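Local coordinates for protein nitrophorin Cim l NP (Cimex lectularius, PDB 2IMQ) that carries nitric oxide on a heme and delivers it to the victim during feeding, which widens the blood vessels, at residues I255-N261 / V274-V280; T11-N15 / W168-L172. All blocks are in the same frame, centred on the assembly; numbering follows the deposited sequence.

Contact 1: residues I255-N261 / V274-V280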
ATOM      1  N   ILE A 255      11.635   8.325   9.724  1.00 21.10           N
ATOM      2  CA  ILE A 255      10.585   7.306   9.593  1.00 19.57           C
ATOM      3  C   ILE A 255      11.307   5.989   9.758  1.00 18.84           C
ATOM      4  O   ILE A 255      12.190   5.666   8.983  1.00 21.93           O
ATOM      5  CB  ILE A 255       9.865   7.378   8.218  1.00 20.00           C
ATOM      6  CG1 ILE A 255       9.183   8.721   8.022  1.00 19.12           C
ATOM      7  CG2 ILE A 255       8.884   6.223   8.062  1.00 20.09           C
ATOM      8  CD1 ILE A 255       8.689   9.024   6.600  1.00 21.23           C
ATOM      9  N   GLN A 256      10.947   5.264  10.805  1.00 18.94           N
ATOM     10  CA  GLN A 256      11.565   4.021  11.135  1.00 19.20           C
ATOM     11  C   GLN A 256      10.589   2.866  10.941  1.00 19.00           C
ATOM     12  O   GLN A 256       9.635   2.716  11.700  1.00 19.55           O
ATOM     13  CB  GLN A 256      12.021   4.044  12.600  1.00 20.40           C
ATOM     14  CG  GLN A 256      12.681   2.733  12.985  1.00 20.98           C
ATOM     15  CD  GLN A 256      13.836   2.379  12.074  1.00 26.24           C
ATOM     16  OE1 GLN A 256      13.844   1.294  11.454  1.00 31.55           O
ATOM     17  NE2 GLN A 256      14.797   3.287  11.955  1.00 24.74           N
ATOM     18  N   PRO A 257      10.822   2.004   9.934  1.00 19.25           N
ATOM     19  CA  PRO A 257      10.036   0.804   9.872  1.00 19.39           C
ATOM     20  C   PRO A 257      10.302  -0.084  11.099  1.00 19.90           C
ATOM     21  O   PRO A 257      11.442  -0.298  11.501  1.00 20.83           O
ATOM     22  CB  PRO A 257      10.525   0.092   8.601  1.00 19.21           C
ATOM     23  CG  PRO A 257      11.386   1.033   7.950  1.00 23.50           C
ATOM     24  CD  PRO A 257      11.784   2.109   8.824  1.00 20.57           C
ATOM     25  N   LEU A 258       9.239  -0.606  11.672  1.00 19.15           N
ATOM     26  CA  LEU A 258       9.293  -1.572  12.755  1.00 21.15           C
ATOM     27  C   LEU A 258       9.182  -2.988  12.290  1.00 20.54           C
ATOM     28  O   LEU A 258       9.854  -3.879  12.820  1.00 22.79           O
ATOM     29  CB  LEU A 258       8.168  -1.266  13.774  1.00 22.61           C
ATOM     30  CG  LEU A 258       8.104   0.193  14.222  1.00 25.73           C
ATOM     31  CD1 LEU A 258       6.897   0.492  15.068  1.00 29.79           C
ATOM     32  CD2 LEU A 258       9.421   0.593  14.916  1.00 29.05           C
ATOM     33  N   SER A 259       8.334  -3.204  11.285  1.00 19.52           N
ATOM     34  CA  SER A 259       8.181  -4.509  10.690  1.00 19.72           C
ATOM     35  C   SER A 259       7.551  -4.339   9.317  1.00 17.40           C
ATOM     36  O   SER A 259       6.903  -3.317   9.027  1.00 17.95           O
ATOM     37  CB  SER A 259       7.369  -5.424  11.557  1.00 22.65           C
ATOM     38  OG  SER A 259       6.043  -4.998  11.655  1.00 24.47           O
ATOM     39  N   TYR A 260       7.726  -5.350   8.495  1.00 16.70           N
ATOM     40  CA  TYR A 260       7.257  -5.387   7.104  1.00 15.87           C
ATOM     41  C   TYR A 260       7.101  -6.844   6.780  1.00 16.27           C
ATOM     42  O   TYR A 260       8.069  -7.577   6.797  1.00 17.51           O
ATOM     43  CB  TYR A 260       8.295  -4.709   6.223  1.00 16.70           C
ATOM     44  CG  TYR A 260       7.955  -4.492   4.778  1.00 15.70           C
ATOM     45  CD1 TYR A 260       6.658  -4.098   4.363  1.00 15.01           C
ATOM     46  CD2 TYR A 260       8.928  -4.606   3.799  1.00 14.88           C
ATOM     47  CE1 TYR A 260       6.387  -3.818   3.042  1.00 15.46           C
ATOM     48  CE2 TYR A 260       8.645  -4.300   2.468  1.00 14.60           C
ATOM     49  CZ  TYR A 260       7.376  -3.920   2.087  1.00 14.51           C
ATOM     50  OH  TYR A 260       7.125  -3.678   0.773  1.00 14.39           O
ATOM     51  N   ASN A 261       5.886  -7.283   6.595  1.00 15.45           N
ATOM     52  CA  ASN A 261       5.596  -8.674   6.392  1.00 18.13           C
ATOM     53  C   ASN A 261       4.408  -8.896   5.509  1.00 16.11           C
ATOM     54  O   ASN A 261       3.423  -8.178   5.602  1.00 17.62           O
ATOM     55  CB  ASN A 261       5.230  -9.340   7.741  1.00 19.90           C
ATOM     56  CG  ASN A 261       6.326  -9.304   8.777  1.00 24.83           C
ATOM     57  OD1 ASN A 261       7.158 -10.196   8.841  1.00 31.16           O
ATOM     58  ND2 ASN A 261       6.292  -8.321   9.643  1.00 28.32           N
ATOM     59  N   VAL A 274       0.213  -7.206   2.414  1.00 14.05           N
ATOM     60  CA  VAL A 274       1.439  -6.787   2.991  1.00 14.32           C
ATOM     61  C   VAL A 274       1.199  -5.704   4.009  1.00 14.89           C
ATOM     62  O   VAL A 274       0.594  -4.676   3.691  1.00 13.90           O
ATOM     63  CB  VAL A 274       2.437  -6.357   1.897  1.00 15.06           C
ATOM     64  CG1 VAL A 274       3.673  -5.739   2.488  1.00 16.00           C
ATOM     65  CG2 VAL A 274       2.893  -7.530   1.074  1.00 15.57           C
ATOM     66  N   LEU A 275       1.675  -5.935   5.236  1.00 14.78           N
ATOM     67  CA  LEU A 275       1.487  -5.070   6.355  1.00 15.23           C
ATOM     68  C   LEU A 275       2.808  -4.443   6.792  1.00 15.45           C
ATOM     69  O   LEU A 275       3.789  -5.174   7.046  1.00 15.80           O
ATOM     70  CB  LEU A 275       0.929  -5.914   7.513  1.00 17.21           C
ATOM     71  CG  LEU A 275       0.784  -5.249   8.862  1.00 17.09           C
ATOM     72  CD1 LEU A 275      -0.204  -4.046   8.817  1.00 18.73           C
ATOM     73  CD2 LEU A 275       0.332  -6.243   9.854  1.00 18.90           C
ATOM     74  N   ALA A 276       2.845  -3.127   6.869  1.00 15.08           N
ATOM     75  CA  ALA A 276       4.008  -2.430   7.342  1.00 15.33           C
ATOM     76  C   ALA A 276       3.626  -1.636   8.565  1.00 16.44           C
ATOM     77  O   ALA A 276       2.514  -1.130   8.665  1.00 17.82           O
ATOM     78  CB  ALA A 276       4.629  -1.506   6.280  1.00 16.15           C
ATOM     79  N   LYS A 277       4.573  -1.512   9.455  1.00 17.09           N
ATOM     80  CA  LYS A 277       4.409  -0.785  10.700  1.00 17.91           C
ATOM     81  C   LYS A 277       5.594   0.134  10.809  1.00 18.09           C
ATOM     82  O   LYS A 277       6.742  -0.280  10.632  1.00 18.85           O
ATOM     83  CB  LYS A 277       4.332  -1.707  11.938  1.00 18.38           C
ATOM     84  CG  LYS A 277       3.275  -2.775  11.849  1.00 18.85           C
ATOM     85  CD  LYS A 277       3.258  -3.676  13.093  1.00 19.29           C
ATOM     86  CE  LYS A 277       2.296  -4.817  12.928  1.00 20.21           C
ATOM     87  NZ  LYS A 277       2.268  -5.626  14.201  1.00 25.01           N
ATOM     88  N   PHE A 278       5.314   1.403  11.104  1.00 18.08           N
ATOM     89  CA  PHE A 278       6.356   2.439  11.198  1.00 18.08           C
ATOM     90  C   PHE A 278       6.199   3.232  12.462  1.00 19.60           C
ATOM     91  O   PHE A 278       5.087   3.410  12.942  1.00 20.60           O
ATOM     92  CB  PHE A 278       6.205   3.435  10.047  1.00 17.55           C
ATOM     93  CG  PHE A 278       6.226   2.809   8.692  1.00 17.16           C
ATOM     94  CD1 PHE A 278       5.042   2.412   8.094  1.00 17.15           C
ATOM     95  CD2 PHE A 278       7.405   2.719   7.984  1.00 18.63           C
ATOM     96  CE1 PHE A 278       5.054   1.862   6.813  1.00 17.66           C
ATOM     97  CE2 PHE A 278       7.381   2.182   6.652  1.00 17.60           C
ATOM     98  CZ  PHE A 278       6.204   1.734   6.137  1.00 17.92           C
ATOM     99  N   ARG A 279       7.311   3.795  12.887  1.00 20.15           N
ATOM    100  CA  ARG A 279       7.310   4.827  13.916  1.00 21.73           C
ATOM    101  C   ARG A 279       7.918   6.087  13.301  1.00 20.66           C
ATOM    102  O   ARG A 279       9.011   6.027  12.758  1.00 22.79           O
ATOM    103  CB  ARG A 279       8.115   4.377  15.088  1.00 21.50           C
ATOM    104  CG  ARG A 279       8.244   5.346  16.235  1.00 25.14           C
ATOM    105  CD  ARG A 279       9.141   4.768  17.339  1.00 30.12           C
ATOM    106  NE  ARG A 279       8.603   3.512  17.844  1.00 36.80           N
ATOM    107  CZ  ARG A 279       9.323   2.447  18.180  1.00 41.06           C
ATOM    108  NH1 ARG A 279      10.652   2.442  18.050  1.00 45.20           N
ATOM    109  NH2 ARG A 279       8.704   1.360  18.638  1.00 43.45           N
ATOM    110  N   VAL A 280       7.165   7.180  13.317  1.00 20.04           N
ATOM    111  CA  VAL A 280       7.649   8.457  12.808  1.00 20.39           C
ATOM    112  C   VAL A 280       7.960   9.415  13.942  1.00 21.63           C
ATOM    113  O   VAL A 280       7.281   9.385  14.972  1.00 22.36           O
ATOM    114  CB  VAL A 280       6.662   9.080  11.784  1.00 21.22           C
ATOM    115  CG1 VAL A 280       6.289   8.062  10.717  1.00 19.11           C
ATOM    116  CG2 VAL A 280       5.449   9.628  12.403  1.00 22.26           C
TER
HETATM  117  O   HOH W   1       4.377  -6.032   9.691  1.00 22.05           O
HETATM  118  O   HOH W   2       5.031  -6.671  13.772  1.00 39.62           O

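Contact 2: residues T11-N15 / W168-L172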
ATOM      1  N   THR A  11       0.262   0.373   7.685  1.00 16.08           N
ATOM      2  CA  THR A  11      -0.292   0.333   6.345  1.00 16.19           C
ATOM      3  C   THR A  11      -0.500  -1.086   5.915  1.00 14.55           C
ATOM      4  O   THR A  11       0.295  -1.973   6.253  1.00 16.53           O
ATOM      5  CB  THR A  11       0.650   1.049   5.330  1.00 16.46           C
ATOM      6  OG1 THR A  11       1.895   0.354   5.199  1.00 16.89           O
ATOM      7  CG2 THR A  11       0.950   2.473   5.772  1.00 17.78           C
ATOM      8  N   VAL A  12      -1.552  -1.317   5.153  1.00 15.69           N
ATOM      9  CA  VAL A  12      -1.729  -2.587   4.507  1.00 15.14           C
ATOM     10  C   VAL A  12      -2.183  -2.396   3.101  1.00 15.28           C
ATOM     11  O   VAL A  12      -3.053  -1.557   2.844  1.00 16.07           O
ATOM     12  CB  VAL A  12      -2.677  -3.526   5.332  1.00 17.36           C
ATOM     13  CG1 VAL A  12      -4.094  -2.982   5.419  1.00 18.25           C
ATOM     14  CG2 VAL A  12      -2.698  -4.921   4.782  1.00 17.55           C
ATOM     15  N   SER A  13      -1.621  -3.169   2.192  1.00 14.17           N
ATOM     16  CA  SER A  13      -2.183  -3.177   0.890  1.00 15.15           C
ATOM     17  C   SER A  13      -2.353  -4.599   0.379  1.00 14.83           C
ATOM     18  O   SER A  13      -1.630  -5.554   0.802  1.00 16.16           O
ATOM     19  CB  SER A  13      -1.387  -2.362  -0.067  1.00 15.87           C
ATOM     20  OG  SER A  13      -0.231  -3.024  -0.523  1.00 17.43           O
ATOM     21  N   TRP A  14      -3.286  -4.731  -0.543  1.00 15.82           N
ATOM     22  CA  TRP A  14      -3.621  -6.035  -1.081  1.00 14.95           C
ATOM     23  C   TRP A  14      -4.148  -5.871  -2.471  1.00 15.90           C
ATOM     24  O   TRP A  14      -5.134  -5.175  -2.712  1.00 16.17           O
ATOM     25  CB  TRP A  14      -4.680  -6.645  -0.203  1.00 17.12           C
ATOM     26  CG  TRP A  14      -4.950  -8.078  -0.396  1.00 18.69           C
ATOM     27  CD1 TRP A  14      -4.315  -8.974  -1.213  1.00 19.10           C
ATOM     28  CD2 TRP A  14      -5.858  -8.821   0.390  1.00 19.66           C
ATOM     29  NE1 TRP A  14      -4.865 -10.226  -1.029  1.00 20.70           N
ATOM     30  CE2 TRP A  14      -5.815 -10.149  -0.045  1.00 19.90           C
ATOM     31  CE3 TRP A  14      -6.739  -8.481   1.418  1.00 21.75           C
ATOM     32  CZ2 TRP A  14      -6.603 -11.128   0.532  1.00 23.29           C
ATOM     33  CZ3 TRP A  14      -7.514  -9.447   1.957  1.00 23.28           C
ATOM     34  CH2 TRP A  14      -7.432 -10.742   1.537  1.00 23.03           C
ATOM     35  N   ASN A  15      -3.517  -6.543  -3.406  1.00 15.14           N
ATOM     36  CA  ASN A  15      -4.085  -6.711  -4.740  1.00 16.25           C
ATOM     37  C   ASN A  15      -5.068  -7.859  -4.611  1.00 18.31           C
ATOM     38  O   ASN A  15      -4.736  -9.065  -4.717  1.00 18.39           O
ATOM     39  CB  ASN A  15      -2.983  -6.972  -5.768  1.00 16.69           C
ATOM     40  CG  ASN A  15      -3.518  -6.938  -7.163  1.00 17.30           C
ATOM     41  OD1 ASN A  15      -4.695  -7.163  -7.325  1.00 20.54           O
ATOM     42  ND2 ASN A  15      -2.689  -6.633  -8.174  1.00 16.79           N
ATOM     43  N   TRP A 168       3.596   5.209   0.258  1.00 13.82           N
ATOM     44  CA  TRP A 168       3.035   4.823  -1.007  1.00 14.69           C
ATOM     45  C   TRP A 168       2.881   3.319  -0.886  1.00 13.15           C
ATOM     46  O   TRP A 168       3.849   2.581  -0.682  1.00 14.64           O
ATOM     47  CB  TRP A 168       4.007   5.152  -2.134  1.00 14.39           C
ATOM     48  CG  TRP A 168       3.456   5.108  -3.529  1.00 14.41           C
ATOM     49  CD1 TRP A 168       2.639   4.203  -4.084  1.00 14.75           C
ATOM     50  CD2 TRP A 168       3.680   6.087  -4.516  1.00 14.99           C
ATOM     51  NE1 TRP A 168       2.351   4.530  -5.387  1.00 15.44           N
ATOM     52  CE2 TRP A 168       2.993   5.697  -5.676  1.00 13.88           C
ATOM     53  CE3 TRP A 168       4.449   7.271  -4.558  1.00 17.30           C
ATOM     54  CZ2 TRP A 168       3.015   6.440  -6.815  1.00 16.01           C
ATOM     55  CZ3 TRP A 168       4.457   8.000  -5.724  1.00 16.44           C
ATOM     56  CH2 TRP A 168       3.745   7.584  -6.814  1.00 15.78           C
ATOM     57  N   ILE A 169       1.645   2.877  -1.006  1.00 13.99           N
ATOM     58  CA  ILE A 169       1.255   1.480  -0.721  1.00 13.93           C
ATOM     59  C   ILE A 169       0.371   0.939  -1.821  1.00 14.59           C
ATOM     60  O   ILE A 169      -0.531   1.621  -2.297  1.00 16.88           O
ATOM     61  CB  ILE A 169       0.540   1.358   0.640  1.00 14.67           C
ATOM     62  CG1 ILE A 169      -0.665   2.297   0.747  1.00 16.50           C
ATOM     63  CG2 ILE A 169       1.554   1.613   1.755  1.00 16.42           C
ATOM     64  CD1 ILE A 169      -1.468   2.034   2.062  1.00 18.22           C
ATOM     65  N   GLY A 170       0.652  -0.290  -2.225  1.00 14.65           N
ATOM     66  CA  GLY A 170      -0.125  -0.945  -3.249  1.00 15.39           C
ATOM     67  C   GLY A 170       0.795  -1.789  -4.093  1.00 13.69           C
ATOM     68  O   GLY A 170       1.996  -1.931  -3.832  1.00 14.43           O
ATOM     69  N   ASP A 171       0.190  -2.353  -5.115  1.00 13.66           N
ATOM     70  CA  ASP A 171       0.911  -3.120  -6.109  1.00 14.21           C
ATOM     71  C   ASP A 171       1.439  -2.123  -7.134  1.00 13.80           C
ATOM     72  O   ASP A 171       0.648  -1.514  -7.891  1.00 16.50           O
ATOM     73  CB  ASP A 171       0.029  -4.176  -6.740  1.00 14.49           C
ATOM     74  CG  ASP A 171       0.697  -4.956  -7.836  1.00 14.26           C
ATOM     75  OD1 ASP A 171       1.871  -4.632  -8.169  1.00 14.89           O
ATOM     76  OD2 ASP A 171       0.037  -5.895  -8.339  1.00 17.21           O
ATOM     77  N   LEU A 172       2.743  -1.901  -7.125  1.00 13.70           N
ATOM     78  CA  LEU A 172       3.407  -0.929  -7.976  1.00 13.86           C
ATOM     79  C   LEU A 172       3.615  -1.375  -9.431  1.00 12.68           C
ATOM     80  O   LEU A 172       4.174  -0.644 -10.212  1.00 13.73           O
ATOM     81  CB  LEU A 172       4.745  -0.557  -7.390  1.00 15.11           C
ATOM     82  CG  LEU A 172       4.777  -0.082  -5.918  1.00 18.95           C
ATOM     83  CD1 LEU A 172       6.194   0.184  -5.478  1.00 19.07           C
ATOM     84  CD2 LEU A 172       3.917   1.124  -5.658  1.00 22.18           C
TER

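Contact 1: residues I255-N261 / V274-V280
Lys277 O takes two backbone donors, Leu258 N at 2.7 Å and, weakly, Ser259 N at 3.4 Å, which defines a classic beta bulge in the antiparallel hairpin of 255-261 and 274-280. Proline suits the position before it: Pro257 forms a non-hydrogen-bonded pair with Phe278, and its N faces outward from the sheet's outermost strand. Regular pairing resumes on both sides, Gln256 with Arg279 and Asn261 with Leu275 each exchanging two bonds.

The apolar face turns inward. Phe278 CD2 meets Ile255 CG2 at 3.8 Å and lies against Pro257, while Ile255 and Val280 lie side by side, CG1 against CG1. Tyr260, its CG anti to the backbone N (chi1 -173°), brings CE1 to 3.4 Å from Val274 CG1; its hydroxyl goes on to Glu215 and Ala245 N.

The face with Ser259 and Lys277 is mostly polar. Lys277 stretches its methylenes past Ser259 OG, 3.4 Å from Lys277 CD, and its ammonium salt-bridges Glu35. One water joins Ser259 OG, Asn261 ND2 and Leu275 O; a second links Ser259 OG to Lys277 NZ. At the bulge, Leu258 crosses Arg279 at about a right angle and sets its CD2 over the centre of the guanidinium, 3.7 Å above the plane.

Contact 2: residues T11-N15 / W168-L172
The planes of the Asn15 amide and the Asp171 carboxylate cross obliquely, 52° apart, and Asn15 ND2 gives Asp171 OD2 a hydrogen bond of 2.8 Å. The oxygen lies in the amide plane, and the bond arrives at its anti lone pair, away from OD1, which is engaged by Arg175 and Asn173 N. An amide suits this place because it can donate to a carboxylate without adding charge. Both residues carry CG anti to the backbone N, which extends the two groups toward each other.

Farther in, Ile169 CG2 packs at 3.7 Å against both CB and OG1 of Thr11, and its CD1 comes within 4.0 Å of Val12 O. Between these ends small residues let the backbones close up: Ser13 CB lies 3.6 Å from Gly170 N, while the Ser13 hydroxyl is hydrogen-bonded to Asp243. At Gly170 the chain turns a corner (phi 144°) that glycine can take, having no side chain to jam against the preceding carbonyl O.

This is the buried interface of the DNase I-like beta-sandwich. Strand 6-17, flanked by strands 39-46 and 274-281, faces strand 165-169 around Ile169, itself between strands 127-135 and 243-248 of the opposing sheet.

Strands 6-17 and 274-281 are neighbours in one sheet, so the two contacts share a framework: Ala276 N lies 2.9 Å from Thr11 O and Val274 N 3.0 Å from Ser13 O, both probable hydrogen bonds. Contact 1 works within that sheet, pairing its edge strand to the next through backbone bonds, with one buried face and one open to water and charged groups. Contact 2 lies almost at the centre of the chain and joins this sheet to the other one mainly by side chains; its single direct hydrogen bond is between side chains. The inner face of contact 1 feeds the same interior, since Ile255 and Val280 touch strand 165-169.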